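Local coordinates for protein iota-carrageenase (Alteromonas sp., PDB 1H80) that hydrolyses the 1,4-beta linkages within iota-carrageenan, a sulfated galactan of red algal cell walls, with inversion of anomeric configuration, at residues N186-Y191 with E390-Q395; L223-K228 with P253-N258; D369-F374 with Q397-P402. All coordinates share one frame; numbering follows the deposited sequence.

Contact 1. Residues N186-Y191 with E390-Q395; sequences NALFGY and EQWSKQ
Phe189 drives the edge of its ring into the face of the Trp392 indole, a T-shaped (edge-to-face) pair in which the phenylalanine is the stem and the tryptophan the bar. The ring planes stand at 83° to each other, and the centroids of the Phe189 ring and of the five-membered ring of Trp392 are 5.0 Å apart. The rim atom Phe189 CE1 comes down over the middle of the indole, 3.5 Å from Trp392 CE2, while Phe189 CZ lies 3.6 Å from Trp392 NE1. The two side chains reach for each other from opposite directions. Phe189 CG sits between the backbone N and the carbonyl carbon (chi1 68°), which sends the ring outward from the type I turn Leu188–Tyr191, a turn closed by Tyr191 N to Leu188 O.

Leu188 meets the six-membered end of the same indole at about a right angle. Its CD1 lies 3.6 Å from Trp392 CZ3, approaching obliquely, and its CD2 is 3.8 Å from Trp392 CH2, so both methyls of the fork touch the six-membered ring.

The turn belongs to the loop between strands 177-185 and 194-196 of the beta-helix; Trp392 belongs to a long loop laid against it, where Trp462 of the C-terminal helix 459-463 also touches the indole. Trp392 NE1 is hydrogen-bonded to Gln397 OE1, which ties the indole's polar edge to its own loop. With that polar group satisfied separately, the joining across the interface is left to apolar contact, probably helped by the electrostatics of the edge-to-face pair.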
loop_
_atom_site.group_PDB
_atom_site.type_symbol
_atom_site.label_atom_id
_atom_site.label_comp_id
_atom_site.label_asym_id
_atom_site.label_seq_id
_atom_site.Cartn_x
_atom_site.Cartn_y
_atom_site.Cartn_z
ATOM N N ASN A 186 8.095 -9.114 -5.457
ATOM C CA ASN A 186 7.706 -8.867 -6.839
ATOM C C ASN A 186 6.366 -8.164 -7.049
ATOM O O ASN A 186 5.482 -8.671 -7.739
ATOM C CB ASN A 186 7.737 -10.195 -7.607
ATOM C CG ASN A 186 7.735 -9.995 -9.109
ATOM O OD1 ASN A 186 8.234 -8.987 -9.607
ATOM N ND2 ASN A 186 7.188 -10.962 -9.840
ATOM N N ALA A 187 6.229 -6.980 -6.464
ATOM C CA ALA A 187 5.009 -6.193 -6.608
ATOM C C ALA A 187 5.082 -5.346 -7.878
ATOM O O ALA A 187 6.172 -4.995 -8.341
ATOM C CB ALA A 187 4.831 -5.283 -5.399
ATOM N N LEU A 188 3.921 -5.030 -8.440
ATOM C CA LEU A 188 3.848 -4.194 -9.633
ATOM C C LEU A 188 4.093 -2.757 -9.176
ATOM O O LEU A 188 3.634 -2.355 -8.106
ATOM C CB LEU A 188 2.467 -4.321 -10.276
ATOM C CG LEU A 188 2.186 -3.532 -11.554
ATOM C CD1 LEU A 188 3.193 -3.893 -12.640
ATOM C CD2 LEU A 188 0.769 -3.842 -12.011
ATOM N N PHE A 189 4.799 -1.978 -9.988
ATOM C CA PHE A 189 5.134 -0.605 -9.622
ATOM C C PHE A 189 3.979 0.278 -9.164
ATOM O O PHE A 189 4.154 1.109 -8.276
ATOM C CB PHE A 189 5.856 0.099 -10.782
ATOM C CG PHE A 189 4.989 0.340 -11.985
ATOM C CD1 PHE A 189 4.796 -0.660 -12.935
ATOM C CD2 PHE A 189 4.357 1.567 -12.165
ATOM C CE1 PHE A 189 3.988 -0.439 -14.048
ATOM C CE2 PHE A 189 3.544 1.798 -13.279
ATOM C CZ PHE A 189 3.361 0.791 -14.220
ATOM N N GLY A 190 2.811 0.104 -9.768
ATOM C CA GLY A 190 1.671 0.931 -9.416
ATOM C C GLY A 190 0.976 0.538 -8.132
ATOM O O GLY A 190 0.016 1.190 -7.716
ATOM N N TYR A 191 1.461 -0.513 -7.490
ATOM C CA TYR A 191 0.828 -0.964 -6.270
ATOM C C TYR A 191 1.807 -1.220 -5.144
ATOM O O TYR A 191 2.630 -0.365 -4.842
ATOM C CB TYR A 191 -0.031 -2.186 -6.586
ATOM C CG TYR A 191 -1.060 -1.847 -7.642
ATOM C CD1 TYR A 191 -2.231 -1.176 -7.300
ATOM C CD2 TYR A 191 -0.818 -2.103 -8.991
ATOM C CE1 TYR A 191 -3.137 -0.761 -8.272
ATOM C CE2 TYR A 191 -1.721 -1.693 -9.976
ATOM C CZ TYR A 191 -2.876 -1.021 -9.605
ATOM O OH TYR A 191 -3.774 -0.598 -10.558
ATOM N N GLU A 390 6.056 -6.292 -24.043
ATOM C CA GLU A 390 5.663 -7.588 -23.509
ATOM C C GLU A 390 5.665 -7.531 -21.986
ATOM O O GLU A 390 4.792 -8.103 -21.331
ATOM C CB GLU A 390 6.629 -8.670 -23.998
ATOM N N GLN A 391 6.647 -6.829 -21.427
ATOM C CA GLN A 391 6.764 -6.691 -19.980
ATOM C C GLN A 391 5.693 -5.746 -19.441
ATOM O O GLN A 391 5.063 -6.028 -18.424
ATOM C CB GLN A 391 8.168 -6.196 -19.623
ATOM C CG GLN A 391 9.252 -7.178 -20.054
ATOM C CD GLN A 391 10.653 -6.613 -19.947
ATOM O OE1 GLN A 391 10.845 -5.400 -19.937
ATOM N NE2 GLN A 391 11.644 -7.496 -19.890
ATOM N N TRP A 392 5.489 -4.628 -20.130
ATOM C CA TRP A 392 4.471 -3.659 -19.740
ATOM C C TRP A 392 4.006 -2.914 -20.988
ATOM O O TRP A 392 4.735 -2.092 -21.543
ATOM C CB TRP A 392 5.016 -2.672 -18.702
ATOM C CG TRP A 392 3.932 -1.836 -18.088
ATOM C CD1 TRP A 392 3.708 -0.506 -18.283
ATOM C CD2 TRP A 392 2.894 -2.293 -17.210
ATOM N NE1 TRP A 392 2.593 -0.104 -17.587
ATOM C CE2 TRP A 392 2.073 -1.182 -16.921
ATOM C CE3 TRP A 392 2.576 -3.537 -16.647
ATOM C CZ2 TRP A 392 0.955 -1.273 -16.087
ATOM C CZ3 TRP A 392 1.462 -3.628 -15.816
ATOM C CH2 TRP A 392 0.665 -2.502 -15.547
ATOM N N SER A 393 2.786 -3.219 -21.420
ATOM C CA SER A 393 2.195 -2.632 -22.620
ATOM C C SER A 393 2.249 -1.113 -22.722
ATOM O O SER A 393 2.548 -0.571 -23.786
ATOM C CB SER A 393 0.742 -3.093 -22.764
ATOM O OG SER A 393 -0.046 -2.657 -21.670
ATOM N N LYS A 394 1.951 -0.421 -21.628
ATOM C CA LYS A 394 1.966 1.037 -21.636
ATOM C C LYS A 394 3.368 1.584 -21.394
ATOM O O LYS A 394 3.684 2.039 -20.295
ATOM C CB LYS A 394 1.007 1.576 -20.572
ATOM N N GLN A 395 4.206 1.538 -22.425
ATOM C CA GLN A 395 5.572 2.033 -22.311
ATOM C C GLN A 395 5.605 3.496 -21.909
ATOM O O GLN A 395 4.905 4.328 -22.486
ATOM C CB GLN A 395 6.327 1.858 -23.628
ATOM C CG GLN A 395 6.625 0.420 -23.989
ATOM C CD GLN A 395 7.724 0.311 -25.024
ATOM O OE1 GLN A 395 7.631 0.891 -26.106
ATOM N NE2 GLN A 395 8.775 -0.431 -24.696
#

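Contact 2. Residues L223-K228 with P253-N258; sequences LMKNYK and PHFMKN
Two successive turns of the right-handed beta-helix carry this contact on their connecting segments: helix 222-227 follows strand 216-218, and the loop 253-258 follows the neighbouring parallel strand 250-252. Phe255 lays its ring on the helix backbone around Lys225. Lys225 CB stands over one face, 3.7 Å from the centroid of the Phe255 ring and 18° off its normal, a CH-pi contact displaced toward the rim. The nearest ring atom to that carbon is Phe255 CZ, 3.6 Å from Lys225 CB, and Phe255 CE1 comes within 3.5 Å of Lys225 N. With chi1 at 57°, Phe255 CG is set between its own backbone N and carbonyl carbon, directing the ring at the helix.

The loop makes a type II' turn from Pro253 to Met256, closed by Met256 N to Pro253 O, and it delivers Phe255 and Met256 side by side to the helix. Here the excursions that follow two adjacent parallel strands of the beta-helix pack on each other through side chains, whereas the strands themselves pair through backbone hydrogen bonds.

Met256 approaches Met224, the residue before Lys225, with its terminal methyl, Met256 CE lying 3.8 Å from Met224 CB. Bends at both chi2 and chi3 of Met256 set the methyl there. The same Met224 CB is 4.0 Å from Phe255 CE1, so this one methylene is touched by both loop side chains. Met224 also packs on Leu171 of strand 170-175. From its CB the extended chain of Lys225 leads away from the loop, and NZ is hydrogen-bonded to Glu283 O.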
loop_
_atom_site.group_PDB
_atom_site.type_symbol
_atom_site.label_atom_id
_atom_site.label_comp_id
_atom_site.label_asym_id
_atom_site.label_seq_id
_atom_site.Cartn_x
_atom_site.Cartn_y
_atom_site.Cartn_z
ATOM N N LEU A 223 -15.259 6.909 -4.306
ATOM C CA LEU A 223 -16.354 6.943 -3.341
ATOM C C LEU A 223 -16.148 8.048 -2.317
ATOM O O LEU A 223 -17.096 8.720 -1.914
ATOM C CB LEU A 223 -16.468 5.603 -2.608
ATOM C CG LEU A 223 -17.160 4.450 -3.337
ATOM C CD1 LEU A 223 -17.077 3.188 -2.496
ATOM C CD2 LEU A 223 -18.613 4.817 -3.596
ATOM N N MET A 224 -14.904 8.235 -1.893
ATOM C CA MET A 224 -14.610 9.257 -0.903
ATOM C C MET A 224 -14.822 10.655 -1.458
ATOM O O MET A 224 -15.126 11.584 -0.715
ATOM C CB MET A 224 -13.181 9.097 -0.390
ATOM C CG MET A 224 -12.935 7.721 0.187
ATOM S SD MET A 224 -11.428 7.635 1.141
ATOM C CE MET A 224 -10.215 8.030 -0.102
ATOM N N LYS A 225 -14.666 10.798 -2.767
ATOM C CA LYS A 225 -14.858 12.091 -3.401
ATOM C C LYS A 225 -16.350 12.401 -3.452
ATOM O O LYS A 225 -16.775 13.509 -3.132
ATOM C CB LYS A 225 -14.285 12.078 -4.817
ATOM C CG LYS A 225 -14.413 13.403 -5.546
ATOM C CD LYS A 225 -13.772 13.334 -6.921
ATOM C CE LYS A 225 -13.856 14.677 -7.631
ATOM N NZ LYS A 225 -13.185 14.646 -8.960
ATOM N N ASN A 226 -17.138 11.405 -3.842
ATOM C CA ASN A 226 -18.584 11.564 -3.948
ATOM C C ASN A 226 -19.253 11.807 -2.595
ATOM O O ASN A 226 -20.107 12.684 -2.467
ATOM C CB ASN A 226 -19.203 10.328 -4.605
ATOM C CG ASN A 226 -18.599 10.024 -5.962
ATOM O OD1 ASN A 226 -18.388 10.922 -6.777
ATOM N ND2 ASN A 226 -18.331 8.747 -6.217
ATOM N N TYR A 227 -18.861 11.030 -1.590
ATOM C CA TYR A 227 -19.437 11.161 -0.254
ATOM C C TYR A 227 -18.770 12.221 0.610
ATOM O O TYR A 227 -19.333 12.640 1.623
ATOM C CB TYR A 227 -19.373 9.824 0.494
ATOM C CG TYR A 227 -20.349 8.784 0.001
ATOM C CD1 TYR A 227 -20.128 8.097 -1.191
ATOM C CD2 TYR A 227 -21.512 8.505 0.718
ATOM C CE1 TYR A 227 -21.042 7.156 -1.659
ATOM C CE2 TYR A 227 -22.434 7.569 0.259
ATOM C CZ TYR A 227 -22.193 6.900 -0.929
ATOM O OH TYR A 227 -23.106 5.981 -1.390
ATOM N N LYS A 228 -17.577 12.652 0.211
ATOM C CA LYS A 228 -16.828 13.641 0.975
ATOM C C LYS A 228 -16.613 13.098 2.383
ATOM O O LYS A 228 -16.757 13.808 3.381
ATOM C CB LYS A 228 -17.579 14.970 1.012
ATOM C CG LYS A 228 -17.713 15.613 -0.359
ATOM C CD LYS A 228 -18.482 16.918 -0.295
ATOM C CE LYS A 228 -18.535 17.588 -1.661
ATOM N NZ LYS A 228 -17.170 17.946 -2.151
ATOM N N PRO A 253 -2.439 12.720 -1.140
ATOM C CA PRO A 253 -3.829 12.954 -0.742
ATOM C C PRO A 253 -4.851 13.153 -1.848
ATOM O O PRO A 253 -6.053 13.048 -1.603
ATOM C CB PRO A 253 -3.712 14.175 0.158
ATOM C CG PRO A 253 -2.652 14.974 -0.543
ATOM C CD PRO A 253 -1.613 13.920 -0.899
ATOM N N HIS A 254 -4.384 13.420 -3.064
ATOM C CA HIS A 254 -5.296 13.660 -4.172
ATOM C C HIS A 254 -6.273 14.768 -3.776
ATOM O O HIS A 254 -5.859 15.905 -3.571
ATOM C CB HIS A 254 -6.041 12.376 -4.548
ATOM C CG HIS A 254 -5.208 11.410 -5.332
ATOM N ND1 HIS A 254 -5.441 11.133 -6.662
ATOM C CD2 HIS A 254 -4.119 10.683 -4.983
ATOM C CE1 HIS A 254 -4.533 10.278 -7.099
ATOM N NE2 HIS A 254 -3.718 9.990 -6.099
ATOM N N PHE A 255 -7.551 14.427 -3.632
ATOM C CA PHE A 255 -8.594 15.396 -3.282
ATOM C C PHE A 255 -8.999 15.370 -1.807
ATOM O O PHE A 255 -9.756 16.227 -1.346
ATOM C CB PHE A 255 -9.836 15.094 -4.119
ATOM C CG PHE A 255 -10.335 13.684 -3.947
ATOM C CD1 PHE A 255 -10.997 13.305 -2.783
ATOM C CD2 PHE A 255 -10.073 12.717 -4.912
ATOM C CE1 PHE A 255 -11.387 11.984 -2.578
ATOM C CE2 PHE A 255 -10.460 11.391 -4.719
ATOM C CZ PHE A 255 -11.116 11.025 -3.545
ATOM N N MET A 256 -8.498 14.385 -1.074
ATOM C CA MET A 256 -8.862 14.199 0.326
ATOM C C MET A 256 -8.080 14.962 1.386
ATOM O O MET A 256 -6.860 15.084 1.320
ATOM C CB MET A 256 -8.814 12.702 0.649
ATOM C CG MET A 256 -9.093 12.326 2.100
ATOM S SD MET A 256 -10.742 12.775 2.676
ATOM C CE MET A 256 -11.725 12.105 1.348
ATOM N N LYS A 257 -8.810 15.468 2.374
ATOM C CA LYS A 257 -8.203 16.174 3.490
ATOM C C LYS A 257 -7.971 15.132 4.581
ATOM O O LYS A 257 -8.911 14.691 5.246
ATOM C CB LYS A 257 -9.133 17.267 4.013
ATOM C CG LYS A 257 -8.594 17.962 5.249
ATOM C CD LYS A 257 -9.481 19.118 5.672
ATOM C CE LYS A 257 -8.915 19.817 6.894
ATOM N NZ LYS A 257 -9.708 21.024 7.260
ATOM N N ASN A 258 -6.716 14.732 4.750
ATOM C CA ASN A 258 -6.353 13.730 5.742
ATOM C C ASN A 258 -5.816 14.365 7.013
ATOM O O ASN A 258 -5.563 15.569 7.060
ATOM C CB ASN A 258 -5.300 12.790 5.156
ATOM C CG ASN A 258 -5.800 12.049 3.936
ATOM O OD1 ASN A 258 -6.578 11.102 4.043
ATOM N ND2 ASN A 258 -5.366 12.490 2.760
#

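Contact 3. Residues D369-F374 with Q397-P402; sequences DQLDYF and QIYIGP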
loop_
_atom_site.group_PDB
_atom_site.type_symbol
_atom_site.label_atom_id
_atom_site.label_comp_id
_atom_site.label_asym_id
_atom_site.label_seq_id
_atom_site.Cartn_x
_atom_site.Cartn_y
_atom_site.Cartn_z
ATOM N N ASP A 369 8.424 11.142 -15.351
ATOM C CA ASP A 369 8.594 12.530 -14.932
ATOM C C ASP A 369 9.650 12.723 -13.849
ATOM O O ASP A 369 9.767 13.802 -13.274
ATOM C CB ASP A 369 7.252 13.139 -14.482
ATOM C CG ASP A 369 6.730 12.549 -13.180
ATOM O OD1 ASP A 369 7.366 11.634 -12.620
ATOM O OD2 ASP A 369 5.664 13.014 -12.714
ATOM N N GLN A 370 10.422 11.673 -13.581
ATOM C CA GLN A 370 11.490 11.741 -12.590
ATOM C C GLN A 370 12.844 11.573 -13.271
ATOM O O GLN A 370 13.876 11.916 -12.703
ATOM C CB GLN A 370 11.334 10.633 -11.543
ATOM C CG GLN A 370 10.041 10.686 -10.751
ATOM C CD GLN A 370 9.901 9.508 -9.808
ATOM O OE1 GLN A 370 10.300 8.389 -10.134
ATOM N NE2 GLN A 370 9.315 9.749 -8.638
ATOM N N LEU A 371 12.829 11.046 -14.491
ATOM C CA LEU A 371 14.064 10.794 -15.235
ATOM C C LEU A 371 14.961 12.002 -15.448
ATOM O O LEU A 371 16.182 11.860 -15.526
ATOM C CB LEU A 371 13.748 10.171 -16.593
ATOM C CG LEU A 371 13.065 8.803 -16.586
ATOM C CD1 LEU A 371 12.869 8.340 -18.024
ATOM C CD2 LEU A 371 13.910 7.799 -15.809
ATOM N N ASP A 372 14.369 13.186 -15.541
ATOM C CA ASP A 372 15.154 14.389 -15.762
ATOM C C ASP A 372 16.021 14.745 -14.560
ATOM O O ASP A 372 16.941 15.550 -14.667
ATOM C CB ASP A 372 14.234 15.560 -16.119
ATOM C CG ASP A 372 13.575 15.392 -17.481
ATOM O OD1 ASP A 372 13.828 14.368 -18.155
ATOM O OD2 ASP A 372 12.801 16.290 -17.879
ATOM N N TYR A 373 15.737 14.139 -13.411
ATOM C CA TYR A 373 16.532 14.423 -12.230
ATOM C C TYR A 373 17.895 13.739 -12.278
ATOM O O TYR A 373 18.715 13.912 -11.381
ATOM C CB TYR A 373 15.759 14.033 -10.968
ATOM C CG TYR A 373 14.590 14.955 -10.715
ATOM C CD1 TYR A 373 14.793 16.319 -10.499
ATOM C CD2 TYR A 373 13.281 14.475 -10.729
ATOM C CE1 TYR A 373 13.720 17.186 -10.307
ATOM C CE2 TYR A 373 12.199 15.335 -10.536
ATOM C CZ TYR A 373 12.428 16.688 -10.329
ATOM O OH TYR A 373 11.362 17.542 -10.157
ATOM N N PHE A 374 18.140 12.970 -13.335
ATOM C CA PHE A 374 19.431 12.306 -13.491
ATOM C C PHE A 374 20.443 13.282 -14.085
ATOM O O PHE A 374 21.633 12.987 -14.159
ATOM C CB PHE A 374 19.313 11.097 -14.421
ATOM C CG PHE A 374 18.804 9.856 -13.748
ATOM C CD1 PHE A 374 19.469 9.324 -12.648
ATOM C CD2 PHE A 374 17.670 9.211 -14.222
ATOM C CE1 PHE A 374 19.009 8.161 -12.028
ATOM C CE2 PHE A 374 17.199 8.048 -13.611
ATOM C CZ PHE A 374 17.871 7.523 -12.512
ATOM N N GLN A 397 5.212 4.347 -18.595
ATOM C CA GLN A 397 4.639 4.407 -17.252
ATOM C C GLN A 397 5.640 3.965 -16.193
ATOM O O GLN A 397 5.521 4.333 -15.025
ATOM C CB GLN A 397 3.400 3.520 -17.146
ATOM C CG GLN A 397 2.252 3.910 -18.049
ATOM C CD GLN A 397 0.942 3.305 -17.587
ATOM O OE1 GLN A 397 0.875 2.123 -17.253
ATOM N NE2 GLN A 397 -0.112 4.115 -17.569
ATOM N N ILE A 398 6.626 3.176 -16.601
ATOM C CA ILE A 398 7.620 2.684 -15.659
ATOM C C ILE A 398 8.993 2.483 -16.294
ATOM O O ILE A 398 9.110 2.040 -17.436
ATOM C CB ILE A 398 7.153 1.338 -15.029
ATOM C CG1 ILE A 398 8.195 0.811 -14.039
ATOM C CG2 ILE A 398 6.920 0.307 -16.124
ATOM C CD1 ILE A 398 8.371 1.665 -12.816
ATOM N N TYR A 399 10.026 2.837 -15.540
ATOM C CA TYR A 399 11.406 2.665 -15.967
ATOM C C TYR A 399 12.135 2.025 -14.805
ATOM O O TYR A 399 11.687 2.116 -13.661
ATOM C CB TYR A 399 12.072 4.008 -16.273
ATOM C CG TYR A 399 11.515 4.706 -17.481
ATOM C CD1 TYR A 399 10.311 5.407 -17.412
ATOM C CD2 TYR A 399 12.170 4.631 -18.709
ATOM C CE1 TYR A 399 9.773 6.012 -18.537
ATOM C CE2 TYR A 399 11.640 5.231 -19.842
ATOM C CZ TYR A 399 10.442 5.917 -19.750
ATOM O OH TYR A 399 9.901 6.502 -20.868
ATOM N N ILE A 400 13.245 1.359 -15.097
ATOM C CA ILE A 400 14.047 0.750 -14.051
ATOM C C ILE A 400 15.416 1.395 -14.165
ATOM O O ILE A 400 15.989 1.471 -15.255
ATOM C CB ILE A 400 14.185 -0.779 -14.221
ATOM C CG1 ILE A 400 12.806 -1.439 -14.151
ATOM C CG2 ILE A 400 15.100 -1.339 -13.136
ATOM C CD1 ILE A 400 12.841 -2.952 -14.268
ATOM N N GLY A 401 15.934 1.874 -13.042
ATOM C CA GLY A 401 17.228 2.520 -13.063
ATOM C C GLY A 401 17.721 2.871 -11.678
ATOM O O GLY A 401 17.153 2.428 -10.676
ATOM N N PRO A 402 18.776 3.688 -11.588
ATOM C CA PRO A 402 19.360 4.105 -10.312
ATOM C C PRO A 402 18.416 4.887 -9.407
ATOM O O PRO A 402 17.495 5.563 -9.873
ATOM C CB PRO A 402 20.558 4.955 -10.734
ATOM C CG PRO A 402 20.896 4.443 -12.106
ATOM C CD PRO A 402 19.544 4.236 -12.721
#
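Leu371, with CG beside its backbone N and anti to the carbonyl carbon (chi1 -63°), and Tyr399, turned the same way about its own first torsion (-68°), are brought together at about a right angle. Leu371 CD1 stands almost exactly over the middle of the tyrosine ring, 3.6 Å from the Tyr399 centroid and only 3° off the normal. All six ring carbons are nearly equidistant from this methyl, as a centred CH-pi contact requires. Tyr399 OH is hydrogen-bonded to Tyr451 O and to Gln368 NE2, bonds that would help fix the face Leu371 meets.

Three residues on, Phe374 turns its edge to the carbonyl oxygen of Pro402. Phe374 CZ lies 3.3 Å from Pro402 O, near the plane of the phenyl ring, and 3.7 Å from Pro402 CD, so the one carbon CZ meets both the oxygen and the pyrrolidine ring. Leu366 and Leu404 also touch the Phe374 side chain.

All four touching residues are buried. Segment 369-374 covers one side of strand 399-401, which pairs antiparallel with strand 364-366: a buried apolar cluster on a two-stranded antiparallel sheet whose strands are joined by a long loop, set beside the parallel beta-helix.

Contacts 1 and 3 are buried and share the region between strands 364-366 and 399-401: contact 3 packs the start of that loop on strand 399-401 and the proline after it, whereas contact 1 seats the loop against a beta-helix turn far earlier in the sequence. They adjoin through Phe189 on Ile398, their centres about 14 Å apart. Contact 2 stands apart, its centre about 26 Å from that of contact 1; it is partly buried and joins neighbouring coils of the beta-helix. All three are mainly apolar, but they use rings differently: edge-to-face in contact 1, a face against helix backbone and methylene in contact 2, and in contact 3 a face centred under a methyl and an edge at a carbonyl oxygen.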